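Local structure of glutaredoxin, CPYC type (Chlamydomonas reinhardtii, 7NCV) at residues 5-10 against 60-65; 22-27 against 49-54; 38-43 against 96-101. The protein probably reduces disulfides and glutathione mixed disulfides as a CPYC-type glutaredoxin, exchanging electrons with glutathione. All blocks are in the same frame, centred on the assembly; numbering follows the deposited sequence.

Interaction 1 (5-10 against 60-65)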
ATOM      1  N   GLU A   5       1.793  18.548  -0.450  1.00 31.21           N
ATOM      2  CA  GLU A   5       0.682  18.109  -1.285  1.00 38.34           C
ATOM      3  C   GLU A   5       0.628  16.593  -1.356  1.00 31.14           C
ATOM      4  O   GLU A   5      -0.463  16.000  -1.364  1.00 27.97           O
ATOM      5  CB  GLU A   5       0.815  18.694  -2.694  1.00 29.83           C
ATOM      6  CG  GLU A   5       0.620  20.219  -2.809  1.00 35.96           C
ATOM      7  CD  GLU A   5       1.735  21.043  -2.156  1.00 58.65           C
ATOM      8  OE1 GLU A   5       1.415  22.060  -1.487  1.00 58.12           O
ATOM      9  OE2 GLU A   5       2.934  20.695  -2.314  1.00 46.27           O
ATOM     10  N   ALA A   6       1.802  15.946  -1.453  1.00 28.23           N
ATOM     11  CA  ALA A   6       1.862  14.498  -1.499  1.00 24.82           C
ATOM     12  C   ALA A   6       1.337  13.893  -0.212  1.00 24.57           C
ATOM     13  O   ALA A   6       0.615  12.881  -0.245  1.00 24.49           O
ATOM     14  CB  ALA A   6       3.302  14.039  -1.759  1.00 25.25           C
ATOM     15  N   ILE A   7       1.699  14.478   0.942  1.00 26.57           N
ATOM     16  CA  ILE A   7       1.154  13.969   2.200  1.00 24.72           C
ATOM     17  C   ILE A   7      -0.370  14.052   2.175  1.00 25.38           C
ATOM     18  O   ILE A   7      -1.077  13.083   2.494  1.00 26.18           O
ATOM     19  CB  ILE A   7       1.749  14.741   3.386  1.00 30.64           C
ATOM     20  CG1 ILE A   7       3.229  14.329   3.519  1.00 29.35           C
ATOM     21  CG2 ILE A   7       0.959  14.391   4.641  1.00 33.50           C
ATOM     22  CD1 ILE A   7       4.055  15.261   4.377  1.00 31.52           C
ATOM     23  N   ASN A   8      -0.896  15.200   1.740  1.00 26.81           N
ATOM     24  CA  ASN A   8      -2.353  15.371   1.627  1.00 28.50           C
ATOM     25  C   ASN A   8      -2.952  14.282   0.734  1.00 29.05           C
ATOM     26  O   ASN A   8      -3.960  13.644   1.082  1.00 26.97           O
ATOM     27  CB  ASN A   8      -2.674  16.755   1.061  1.00 27.32           C
ATOM     28  CG  ASN A   8      -4.156  16.960   0.904  1.00 42.49           C
ATOM     29  OD1 ASN A   8      -4.872  17.119   1.895  1.00 53.64           O
ATOM     30  ND2 ASN A   8      -4.638  16.901  -0.339  1.00 46.47           N
ATOM     31  N   GLU A   9      -2.356  14.074  -0.439  1.00 24.02           N
ATOM     32  CA  GLU A   9      -2.912  13.117  -1.393  1.00 23.59           C
ATOM     33  C   GLU A   9      -2.946  11.716  -0.799  1.00 23.45           C
ATOM     34  O   GLU A   9      -3.957  11.001  -0.918  1.00 22.04           O
ATOM     35  CB  GLU A   9      -2.072  13.098  -2.672  1.00 23.74           C
ATOM     36  CG  GLU A   9      -2.562  12.117  -3.699  1.00 25.08           C
ATOM     37  CD  GLU A   9      -1.726  12.134  -4.976  1.00 28.55           C
ATOM     38  OE1 GLU A   9      -1.456  13.237  -5.490  1.00 32.31           O
ATOM     39  OE2 GLU A   9      -1.366  11.045  -5.482  1.00 26.63           O
ATOM     40  N   ILE A  10      -1.828  11.283  -0.204  1.00 21.43           N
ATOM     41  CA  ILE A  10      -1.730   9.926   0.352  1.00 20.86           C
ATOM     42  C   ILE A  10      -2.693   9.774   1.520  1.00 24.03           C
ATOM     43  O   ILE A  10      -3.403   8.766   1.622  1.00 21.29           O
ATOM     44  CB  ILE A  10      -0.281   9.611   0.746  1.00 21.39           C
ATOM     45  CG1 ILE A  10       0.537   9.571  -0.507  1.00 19.85           C
ATOM     46  CG2 ILE A  10      -0.211   8.245   1.429  1.00 21.93           C
ATOM     47  CD1 ILE A  10       2.026   9.496  -0.217  1.00 26.00           C
ATOM     48  N   GLN A  60       7.464   9.581  -2.191  1.00 24.92           N
ATOM     49  CA  GLN A  60       8.200   8.660  -1.323  1.00 26.28           C
ATOM     50  C   GLN A  60       8.640   9.347  -0.024  1.00 25.38           C
ATOM     51  O   GLN A  60       8.522   8.756   1.065  1.00 26.95           O
ATOM     52  CB  GLN A  60       9.383   8.084  -2.086  1.00 25.83           C
ATOM     53  CG  GLN A  60       8.891   7.030  -3.086  1.00 24.32           C
ATOM     54  CD  GLN A  60      10.027   6.224  -3.655  1.00 31.19           C
ATOM     55  OE1 GLN A  60      10.591   6.571  -4.695  1.00 29.79           O
ATOM     56  NE2 GLN A  60      10.393   5.143  -2.955  1.00 32.60           N
ATOM     57  N   ASP A  61       8.999  10.626  -0.100  1.00 28.20           N
ATOM     58  CA  ASP A  61       9.221  11.413   1.108  1.00 31.59           C
ATOM     59  C   ASP A  61       7.961  11.467   1.961  1.00 34.58           C
ATOM     60  O   ASP A  61       8.024  11.391   3.194  1.00 31.02           O
ATOM     61  CB  ASP A  61       9.645  12.837   0.759  1.00 32.84           C
ATOM     62  CG  ASP A  61      11.067  12.940   0.209  1.00 37.57           C
ATOM     63  OD1 ASP A  61      11.822  11.929   0.196  1.00 36.42           O
ATOM     64  OD2 ASP A  61      11.408  14.078  -0.211  1.00 41.16           O
ATOM     65  N   ALA A  62       6.805  11.653   1.331  1.00 25.74           N
ATOM     66  CA  ALA A  62       5.564  11.621   2.107  1.00 29.87           C
ATOM     67  C   ALA A  62       5.337  10.251   2.761  1.00 28.64           C
ATOM     68  O   ALA A  62       4.881  10.170   3.913  1.00 27.03           O
ATOM     69  CB  ALA A  62       4.380  11.972   1.209  1.00 28.61           C
ATOM     70  N   LEU A  63       5.578   9.155   2.022  1.00 25.27           N
ATOM     71  CA  LEU A  63       5.448   7.828   2.618  1.00 24.71           C
ATOM     72  C   LEU A  63       6.367   7.644   3.825  1.00 26.42           C
ATOM     73  O   LEU A  63       5.995   6.978   4.798  1.00 27.06           O
ATOM     74  CB  LEU A  63       5.724   6.781   1.562  1.00 22.70           C
ATOM     75  CG  LEU A  63       4.514   6.724   0.587  1.00 23.43           C
ATOM     76  CD1 LEU A  63       4.979   6.024  -0.682  1.00 25.50           C
ATOM     77  CD2 LEU A  63       3.257   6.061   1.158  1.00 25.29           C
ATOM     78  N   LEU A  64       7.579   8.186   3.765  1.00 25.98           N
ATOM     79  CA  LEU A  64       8.457   8.138   4.935  1.00 27.93           C
ATOM     80  C   LEU A  64       7.814   8.833   6.138  1.00 31.39           C
ATOM     81  O   LEU A  64       7.832   8.317   7.272  1.00 31.58           O
ATOM     82  CB  LEU A  64       9.797   8.798   4.582  1.00 30.79           C
ATOM     83  CG  LEU A  64      10.848   8.942   5.676  1.00 31.32           C
ATOM     84  CD1 LEU A  64      11.250   7.560   6.146  1.00 33.14           C
ATOM     85  CD2 LEU A  64      12.023   9.665   5.041  1.00 40.63           C
ATOM     86  N   ASP A  65       7.264  10.029   5.919  1.00 32.97           N
ATOM     87  CA  ASP A  65       6.659  10.749   7.027  1.00 32.23           C
ATOM     88  C   ASP A  65       5.484   9.983   7.603  1.00 34.19           C
ATOM     89  O   ASP A  65       5.293   9.960   8.820  1.00 34.64           O
ATOM     90  CB  ASP A  65       6.215  12.140   6.580  1.00 37.99           C
ATOM     91  CG  ASP A  65       7.342  13.167   6.663  1.00 55.09           C
ATOM     92  OD1 ASP A  65       8.526  12.764   6.620  1.00 72.32           O
ATOM     93  OD2 ASP A  65       7.042  14.376   6.791  1.00 90.50           O
TER
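Ile7 holds CG1 beside its backbone N and anti to its carbonyl carbon (chi1 -71°), which carries the ethyl branch across to Ala62. Ile10 repeats this torsion (chi1 -66°) one helical turn later and brings its CD1 to the same methyl. The short helical segments 5-10 and 60-65 cross at -66°. Their axes come within 8.5 Å of each other. The backbones are nearest at Ile7 and Ala62, whose CA atoms are 5.0 Å apart.

Ala62 is the focus of the contact. Its CB meets Ala6 CB at 3.8 Å. Ile7 CG1 presses on Ala62 CB at 3.5 Å, tighter than usual for two carbons. Ile10 CD1 closes in on Ala62 CB at 3.7 Å. The single methyl is therefore touched by three side chains of the other helix, and its small size suits so close a crossing. Ile10 CD1 also reaches Leu63 CG at 3.8 Å, and these two side chains meet at about a right angle. Ile10 CG2 lies near Leu63 CD2 as well.

Toward solvent, Ile7 CD1 passes Asp65 OD2 at 3.9 Å. That carboxylate is directed to a charge, forming a salt bridge with Lys3. On the inner side, Tyr22 of strand 19-23 touches both Ile10 and Leu63, and Phe76 of strand 74-77 packs on Leu63. The contact thus joins the N-terminal helix to helix 58-67 over one face of the central sheet, as in the thioredoxin fold of glutaredoxins.

Interaction 2 (22-27 against 49-54). With NA (sodium ion), chain D.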
ATOM      1  N   TYR A  22       1.033   1.589  -2.509  1.00 15.02           N
ATOM      2  CA  TYR A  22       1.935   2.445  -3.252  1.00 16.14           C
ATOM      3  C   TYR A  22       3.084   1.577  -3.731  1.00 16.64           C
ATOM      4  O   TYR A  22       3.656   0.801  -2.944  1.00 17.86           O
ATOM      5  CB  TYR A  22       2.435   3.581  -2.354  1.00 16.72           C
ATOM      6  CG  TYR A  22       1.326   4.590  -2.198  1.00 16.90           C
ATOM      7  CD1 TYR A  22       1.174   5.609  -3.136  1.00 17.16           C
ATOM      8  CD2 TYR A  22       0.333   4.422  -1.225  1.00 16.98           C
ATOM      9  CE1 TYR A  22       0.082   6.502  -3.106  1.00 18.57           C
ATOM     10  CE2 TYR A  22      -0.754   5.323  -1.137  1.00 18.31           C
ATOM     11  CZ  TYR A  22      -0.853   6.355  -2.081  1.00 18.72           C
ATOM     12  OH  TYR A  22      -1.938   7.243  -2.018  1.00 19.91           O
ATOM     13  N   SER A  23       3.378   1.662  -5.030  1.00 15.94           N
ATOM     14  CA  SER A  23       4.196   0.647  -5.700  1.00 15.45           C
ATOM     15  C   SER A  23       5.033   1.290  -6.790  1.00 19.19           C
ATOM     16  O   SER A  23       4.896   2.490  -7.087  1.00 18.02           O
ATOM     17  CB  SER A  23       3.184  -0.380  -6.253  1.00 19.93           C
ATOM     18  OG  SER A  23       3.769  -1.374  -7.117  1.00 20.33           O
ATOM     19  N   LYS A  24       5.947   0.506  -7.366  1.00 18.04           N
ATOM     20  CA  LYS A  24       6.509   0.811  -8.680  1.00 18.98           C
ATOM     21  C   LYS A  24       6.413  -0.466  -9.516  1.00 19.99           C
ATOM     22  O   LYS A  24       6.373  -1.585  -8.967  1.00 19.05           O
ATOM     23  CB  LYS A  24       7.954   1.248  -8.629  1.00 20.64           C
ATOM     24  CG  LYS A  24       8.111   2.582  -7.914  1.00 24.31           C
ATOM     25  CD  LYS A  24       9.587   3.005  -7.771  1.00 27.45           C
ATOM     26  CE  LYS A  24       9.672   4.288  -6.878  1.00 26.86           C
ATOM     27  NZ  LYS A  24      11.164   4.541  -6.678  1.00 28.59           N
ATOM     28  N   THR A  25       6.317  -0.297 -10.844  1.00 19.18           N
ATOM     29  CA  THR A  25       6.129  -1.444 -11.748  1.00 19.84           C
ATOM     30  C   THR A  25       7.261  -2.466 -11.601  1.00 21.15           C
ATOM     31  O   THR A  25       6.994  -3.666 -11.478  1.00 20.17           O
ATOM     32  CB  THR A  25       6.031  -0.953 -13.194  1.00 19.55           C
ATOM     33  OG1 THR A  25       4.846  -0.107 -13.259  1.00 21.89           O
ATOM     34  CG2 THR A  25       5.896  -2.101 -14.207  1.00 21.60           C
ATOM     35  N   TYR A  26       8.530  -1.997 -11.620  1.00 18.54           N
ATOM     36  CA  TYR A  26       9.722  -2.880 -11.552  1.00 17.00           C
ATOM     37  C   TYR A  26      10.131  -2.927 -10.086  1.00 21.01           C
ATOM     38  O   TYR A  26      10.903  -2.092  -9.597  1.00 22.31           O
ATOM     39  CB  TYR A  26      10.836  -2.360 -12.445  1.00 18.34           C
ATOM     40  CG  TYR A  26      11.900  -3.378 -12.623  1.00 20.12           C
ATOM     41  CD1 TYR A  26      12.924  -3.507 -11.701  1.00 22.07           C
ATOM     42  CD2 TYR A  26      11.903  -4.185 -13.738  1.00 19.88           C
ATOM     43  CE1 TYR A  26      13.945  -4.477 -11.868  1.00 21.94           C
ATOM     44  CE2 TYR A  26      12.922  -5.146 -13.931  1.00 20.58           C
ATOM     45  CZ  TYR A  26      13.917  -5.269 -12.994  1.00 21.75           C
ATOM     46  OH  TYR A  26      14.863  -6.254 -13.194  1.00 23.15           O
ATOM     47  N   CYS A  27       9.610  -3.935  -9.369  1.00 19.42           N
ATOM     48  CA  CYS A  27       9.819  -4.009  -7.925  1.00 19.80           C
ATOM     49  C   CYS A  27       9.387  -5.387  -7.443  1.00 19.32           C
ATOM     50  O   CYS A  27       8.190  -5.671  -7.325  1.00 19.15           O
ATOM     51  CB  CYS A  27       9.026  -2.914  -7.197  1.00 22.90           C
ATOM     52  SG  CYS A  27       9.509  -3.149  -5.405  1.00 39.84           S
ATOM     53  N   GLU A  49       1.096   3.329  -8.931  1.00 16.83           N
ATOM     54  CA  GLU A  49       2.481   3.146  -9.367  1.00 18.33           C
ATOM     55  C   GLU A  49       3.171   4.487  -9.454  1.00 17.82           C
ATOM     56  O   GLU A  49       2.621   5.448 -10.020  1.00 19.92           O
ATOM     57  CB  GLU A  49       2.519   2.462 -10.734  1.00 19.21           C
ATOM     58  CG  GLU A  49       1.814   1.073 -10.792  1.00 19.77           C
ATOM     59  CD  GLU A  49       2.498  -0.051 -10.037  1.00 20.03           C
ATOM     60  OE1 GLU A  49       3.496   0.190  -9.311  1.00 22.17           O
ATOM     61  OE2 GLU A  49       1.961  -1.174 -10.161  1.00 23.30           O
ATOM     62  N   LEU A  50       4.390   4.569  -8.925  1.00 17.60           N
ATOM     63  CA  LEU A  50       5.054   5.850  -8.749  1.00 17.93           C
ATOM     64  C   LEU A  50       6.158   6.164  -9.766  1.00 21.00           C
ATOM     65  O   LEU A  50       6.591   7.333  -9.827  1.00 21.12           O
ATOM     66  CB  LEU A  50       5.631   5.950  -7.327  1.00 20.95           C
ATOM     67  CG  LEU A  50       4.609   5.924  -6.194  1.00 19.28           C
ATOM     68  CD1 LEU A  50       5.360   6.018  -4.833  1.00 22.65           C
ATOM     69  CD2 LEU A  50       3.674   7.110  -6.321  1.00 20.90           C
ATOM     70  N   GLU A  51       6.651   5.176 -10.550  1.00 19.91           N
ATOM     71  CA  GLU A  51       7.861   5.437 -11.319  1.00 21.51           C
ATOM     72  C   GLU A  51       7.681   6.491 -12.409  1.00 23.42           C
ATOM     73  O   GLU A  51       8.668   7.126 -12.786  1.00 26.22           O
ATOM     74  CB  GLU A  51       8.423   4.121 -11.906  1.00 23.46           C
ATOM     75  CG  GLU A  51       7.605   3.603 -13.062  1.00 23.00           C
ATOM     76  CD  GLU A  51       6.408   2.764 -12.645  1.00 20.58           C
ATOM     77  OE1 GLU A  51       6.094   2.552 -11.435  1.00 22.67           O
ATOM     78  OE2 GLU A  51       5.722   2.275 -13.582  1.00 24.69           O
ATOM     79  N   ASN A  52       6.452   6.728 -12.908  1.00 20.94           N
ATOM     80  CA  ASN A  52       6.235   7.764 -13.909  1.00 23.18           C
ATOM     81  C   ASN A  52       5.573   8.991 -13.307  1.00 23.94           C
ATOM     82  O   ASN A  52       5.115   9.849 -14.065  1.00 25.11           O
ATOM     83  CB  ASN A  52       5.402   7.232 -15.087  1.00 22.07           C
ATOM     84  CG  ASN A  52       6.142   6.162 -15.888  1.00 28.05           C
ATOM     85  OD1 ASN A  52       7.363   6.183 -15.964  1.00 36.99           O
ATOM     86  ND2 ASN A  52       5.413   5.271 -16.518  1.00 33.31           N
ATOM     87  N   ARG A  53       5.548   9.108 -11.976  1.00 21.75           N
ATOM     88  CA  ARG A  53       5.045  10.329 -11.342  1.00 21.21           C
ATOM     89  C   ARG A  53       6.150  11.358 -11.318  1.00 26.82           C
ATOM     90  O   ARG A  53       7.266  11.075 -10.872  1.00 28.21           O
ATOM     91  CB  ARG A  53       4.550  10.029  -9.926  1.00 24.92           C
ATOM     92  CG  ARG A  53       3.240   9.219  -9.883  1.00 21.76           C
ATOM     93  CD  ARG A  53       2.026  10.181 -10.044  1.00 21.64           C
ATOM     94  NE  ARG A  53       1.900  11.137  -8.932  1.00 22.51           N
ATOM     95  CZ  ARG A  53       0.972  11.075  -7.975  1.00 21.71           C
ATOM     96  NH1 ARG A  53      -0.018  10.169  -8.023  1.00 20.07           N
ATOM     97  NH2 ARG A  53       0.982  11.992  -7.020  1.00 25.14           N
ATOM     98  N   ALA A  54       5.842  12.552 -11.801  1.00 24.04           N
ATOM     99  CA  ALA A  54       6.819  13.635 -11.787  1.00 26.80           C
ATOM    100  C   ALA A  54       7.203  13.992 -10.367  1.00 29.17           C
ATOM    101  O   ALA A  54       8.309  14.509 -10.136  1.00 32.10           O
ATOM    102  CB  ALA A  54       6.238  14.860 -12.495  1.00 26.81           C
TER
HETATM  103 NA    NA D 203       3.817   5.823 -12.569  1.00 29.35          NA
HETATM  104  O   HOH W   1       2.445  -1.599 -13.226  1.00 44.99           O
HETATM  105  O   HOH W   2       3.477   3.756 -14.329  1.00 26.16           O
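Leu50, Glu49 and Ser23 bury the most surface here. Ser23 and Glu49 form a parallel beta bridge, and Leu50 N donates to Ser23 O at 2.8 Å. Leu50 CD2 then sits at the edge of the Tyr22 ring, 4.3 Å from Tyr22 CD1.

Ser23 has OG anti to its backbone N (chi1 172°), which turns the hydroxyl to Glu49. Ser23 OG donates to Glu49 OE1 at 2.7 Å, on the syn side of the carboxylate but tilted out of its plane. Lys34 forms a salt bridge with Glu49 OE2. Water 1 spans Thr25 OG1 and, weakly, Glu49 OE2.

Glu51 grips Thr25 twice. Thr25 OG1 donates to Glu51 OE2 at 2.6 Å on the syn side, again tilted out of the carboxylate plane. Thr25 N reaches Glu51 OE1 at 2.9 Å from above that plane. Water 2 donates to Glu51 OE2 and also binds the sodium ion, which Glu49 O meets at 2.8 Å. Asn52 belongs to the same metal site.

Strands 19-23 and 46-49, joined through helix 28-41, form a beta-alpha-beta crossover. The loop from Lys24 runs to Cys27, the N-cap of that helix and the first cysteine of the thioredoxin-type CPYC motif.

Interaction 3 (38-43 against 96-101)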
ATOM      1  N   ASN A  38      -3.651 -10.655  -3.865  1.00 15.96           N
ATOM      2  CA  ASN A  38      -4.393 -11.344  -4.940  1.00 17.32           C
ATOM      3  C   ASN A  38      -4.871 -12.730  -4.516  1.00 18.92           C
ATOM      4  O   ASN A  38      -5.752 -13.307  -5.184  1.00 21.34           O
ATOM      5  CB  ASN A  38      -3.535 -11.459  -6.195  1.00 19.57           C
ATOM      6  CG  ASN A  38      -3.303 -10.123  -6.845  1.00 19.09           C
ATOM      7  OD1 ASN A  38      -3.941  -9.115  -6.532  1.00 19.91           O
ATOM      8  ND2 ASN A  38      -2.394 -10.126  -7.798  1.00 23.12           N
ATOM      9  N   GLN A  39      -4.315 -13.303  -3.428  1.00 17.47           N
ATOM     10  CA  GLN A  39      -4.866 -14.554  -2.918  1.00 19.55           C
ATOM     11  C   GLN A  39      -6.297 -14.387  -2.418  1.00 20.47           C
ATOM     12  O   GLN A  39      -7.044 -15.394  -2.351  1.00 24.06           O
ATOM     13  CB  GLN A  39      -4.011 -15.098  -1.769  1.00 21.81           C
ATOM     14  CG  GLN A  39      -2.572 -15.348  -2.142  1.00 28.40           C
ATOM     15  CD  GLN A  39      -1.777 -15.896  -0.933  1.00 62.45           C
ATOM     16  OE1 GLN A  39      -0.555 -15.720  -0.830  1.00 41.53           O
ATOM     17  NE2 GLN A  39      -2.482 -16.555  -0.016  1.00 31.92           N
ATOM     18  N   PHE A  40      -6.689 -13.154  -2.071  1.00 19.11           N
ATOM     19  CA  PHE A  40      -7.985 -12.881  -1.467  1.00 19.45           C
ATOM     20  C   PHE A  40      -8.856 -11.936  -2.263  1.00 19.36           C
ATOM     21  O   PHE A  40     -10.067 -12.154  -2.284  1.00 21.37           O
ATOM     22  CB  PHE A  40      -7.796 -12.303  -0.071  1.00 18.56           C
ATOM     23  CG  PHE A  40      -6.960 -13.219   0.812  1.00 19.39           C
ATOM     24  CD1 PHE A  40      -7.536 -14.342   1.386  1.00 24.78           C
ATOM     25  CD2 PHE A  40      -5.598 -12.973   0.980  1.00 19.35           C
ATOM     26  CE1 PHE A  40      -6.728 -15.224   2.184  1.00 24.67           C
ATOM     27  CE2 PHE A  40      -4.825 -13.852   1.753  1.00 21.08           C
ATOM     28  CZ  PHE A  40      -5.399 -14.955   2.332  1.00 22.85           C
ATOM     29  N   ILE A  41      -8.288 -10.888  -2.876  1.00 17.91           N
ATOM     30  CA  ILE A  41      -9.101  -9.823  -3.469  1.00 15.71           C
ATOM     31  C   ILE A  41      -8.481  -9.388  -4.783  1.00 17.38           C
ATOM     32  O   ILE A  41      -8.417  -8.179  -5.109  1.00 17.27           O
ATOM     33  CB  ILE A  41      -9.244  -8.637  -2.510  1.00 18.29           C
ATOM     34  CG1 ILE A  41      -7.869  -8.139  -2.016  1.00 18.61           C
ATOM     35  CG2 ILE A  41     -10.165  -8.993  -1.325  1.00 19.89           C
ATOM     36  CD1 ILE A  41      -7.982  -6.733  -1.333  1.00 20.75           C
ATOM     37  N   ALA A  42      -8.057 -10.356  -5.590  1.00 19.58           N
ATOM     38  CA  ALA A  42      -7.493 -10.007  -6.885  1.00 17.77           C
ATOM     39  C   ALA A  42      -8.449  -9.114  -7.662  1.00 16.48           C
ATOM     40  O   ALA A  42      -9.651  -9.403  -7.745  1.00 18.77           O
ATOM     41  CB  ALA A  42      -7.231 -11.289  -7.699  1.00 18.84           C
ATOM     42  N   GLY A  43      -7.864  -8.111  -8.288  1.00 17.07           N
ATOM     43  CA  GLY A  43      -8.649  -7.179  -9.130  1.00 16.60           C
ATOM     44  C   GLY A  43      -9.517  -6.190  -8.391  1.00 17.96           C
ATOM     45  O   GLY A  43     -10.297  -5.522  -9.071  1.00 18.51           O
ATOM     46  N   THR A  96      -3.575 -13.558   9.106  1.00 19.31           N
ATOM     47  CA  THR A  96      -4.055 -12.233   9.497  1.00 18.64           C
ATOM     48  C   THR A  96      -4.436 -11.349   8.321  1.00 19.58           C
ATOM     49  O   THR A  96      -5.257 -10.447   8.552  1.00 20.18           O
ATOM     50  CB  THR A  96      -3.034 -11.505  10.381  1.00 21.67           C
ATOM     51  OG1 THR A  96      -1.801 -11.321   9.666  1.00 21.67           O
ATOM     52  CG2 THR A  96      -2.834 -12.238  11.699  1.00 20.41           C
ATOM     53  N   LEU A  97      -3.893 -11.578   7.109  1.00 17.92           N
ATOM     54  CA  LEU A  97      -4.273 -10.731   5.976  1.00 17.16           C
ATOM     55  C   LEU A  97      -5.733 -10.925   5.679  1.00 18.46           C
ATOM     56  O   LEU A  97      -6.471  -9.941   5.529  1.00 19.06           O
ATOM     57  CB  LEU A  97      -3.435 -11.047   4.751  1.00 17.43           C
ATOM     58  CG  LEU A  97      -3.751 -10.130   3.559  1.00 18.07           C
ATOM     59  CD1 LEU A  97      -3.538  -8.667   4.014  1.00 21.56           C
ATOM     60  CD2 LEU A  97      -2.795 -10.458   2.443  1.00 19.13           C
ATOM     61  N   GLU A  98      -6.188 -12.173   5.678  1.00 18.85           N
ATOM     62  CA  GLU A  98      -7.613 -12.454   5.475  1.00 19.70           C
ATOM     63  C   GLU A  98      -8.467 -11.752   6.534  1.00 19.74           C
ATOM     64  O   GLU A  98      -9.484 -11.093   6.203  1.00 21.28           O
ATOM     65  CB  GLU A  98      -7.812 -13.964   5.582  1.00 19.98           C
ATOM     66  CG  GLU A  98      -9.275 -14.380   5.444  1.00 23.12           C
ATOM     67  CD  GLU A  98      -9.450 -15.867   5.332  1.00 40.41           C
ATOM     68  OE1 GLU A  98      -8.622 -16.633   5.888  1.00 27.24           O
ATOM     69  OE2 GLU A  98     -10.437 -16.295   4.698  1.00 35.79           O
ATOM     70  N   LYS A  99      -8.070 -11.849   7.809  1.00 20.85           N
ATOM     71  CA  LYS A  99      -8.857 -11.245   8.879  1.00 21.50           C
ATOM     72  C   LYS A  99      -8.890  -9.720   8.740  1.00 21.83           C
ATOM     73  O   LYS A  99      -9.948  -9.103   8.924  1.00 22.71           O
ATOM     74  CB  LYS A  99      -8.286 -11.692  10.234  1.00 23.01           C
ATOM     75  CG  LYS A  99      -9.030 -11.073  11.400  1.00 24.82           C
ATOM     76  CD  LYS A  99     -10.141 -11.913  11.926  1.00 50.00           C
ATOM     77  CE  LYS A  99     -10.030 -11.955  13.472  1.00 60.46           C
ATOM     78  NZ  LYS A  99     -10.948 -12.952  14.080  1.00 78.35           N
ATOM     79  N   LEU A 100      -7.753  -9.095   8.421  1.00 20.69           N
ATOM     80  CA  LEU A 100      -7.739  -7.635   8.284  1.00 19.10           C
ATOM     81  C   LEU A 100      -8.620  -7.207   7.122  1.00 20.25           C
ATOM     82  O   LEU A 100      -9.307  -6.151   7.170  1.00 20.84           O
ATOM     83  CB  LEU A 100      -6.315  -7.139   8.038  1.00 20.67           C
ATOM     84  CG  LEU A 100      -5.383  -7.269   9.252  1.00 22.77           C
ATOM     85  CD1 LEU A 100      -3.987  -6.925   8.820  1.00 23.84           C
ATOM     86  CD2 LEU A 100      -5.849  -6.342  10.390  1.00 27.13           C
ATOM     87  N   LEU A 101      -8.617  -7.994   6.037  1.00 18.76           N
ATOM     88  CA  LEU A 101      -9.455  -7.652   4.875  1.00 17.48           C
ATOM     89  C   LEU A 101     -10.918  -7.773   5.229  1.00 20.58           C
ATOM     90  O   LEU A 101     -11.743  -6.942   4.779  1.00 20.83           O
ATOM     91  CB  LEU A 101      -9.106  -8.553   3.676  1.00 17.47           C
ATOM     92  CG  LEU A 101      -7.724  -8.268   3.072  1.00 18.05           C
ATOM     93  CD1 LEU A 101      -7.413  -9.317   2.005  1.00 18.50           C
ATOM     94  CD2 LEU A 101      -7.570  -6.829   2.466  1.00 19.98           C
TER
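The backbones come closest at Phe40 and Glu98, whose CA atoms lie 7.0 Å apart where helix 28-41 meets helix 96-103. In the thioredoxin fold of glutaredoxins these helices cover the same face of the central sheet.

Phe40 carries most of the contact. Its ring stands across the side of the second helix, with Glu98 CA over one face. Phe40 CE1 reaches Glu98 CB at 3.8 Å, so the carbon part of the glutamate does the touching. The ring meets Leu97 obliquely, with Phe40 CE2 at 4.0 Å from Leu97 CD2. Nearer the backbone, Phe40 CB packs on Leu101 CD1 at 3.7 Å. With an alanine here, Glu98 CB and Leu97 CD2 would probably lose their ring partner and a gap would open between the helices.

Leu107, at the C-terminus, packs on Phe40, Ile41, Glu98 and Leu101. Val19 of strand 19-23 touches both Ile41 and Leu101, and Ile77 of strand 74-77 touches Leu97 and Leu101. Ile41 places CG1 between its backbone N and carbonyl carbon (chi1 53°). Its chain then runs on to meet Leu101 tip to tip, with Ile41 CD1 3.8 Å from Leu101 CD2.

Interactions 1 and 2 are neighbours, with centres about 14 Å apart. They touch directly through Gln60 with Lys24, a probable hydrogen bond, and a salt bridge of Glu9 with Arg53. Along the chain, interaction 2 is nested inside the loop closed by interaction 1. Interaction 3 lies on the opposite side of the chain's centre, its centre about 25 Å from that of interaction 1 and about 22 Å from that of interaction 2, and it touches neither. Its segments alternate along the chain with those of both. Strand 19-23 and the sheet around it link all three. Helices thus pack on both faces of the sheet, while the loop that leads from strand 19-23 to the first cysteine of the CPYC motif is itself part of interaction 2.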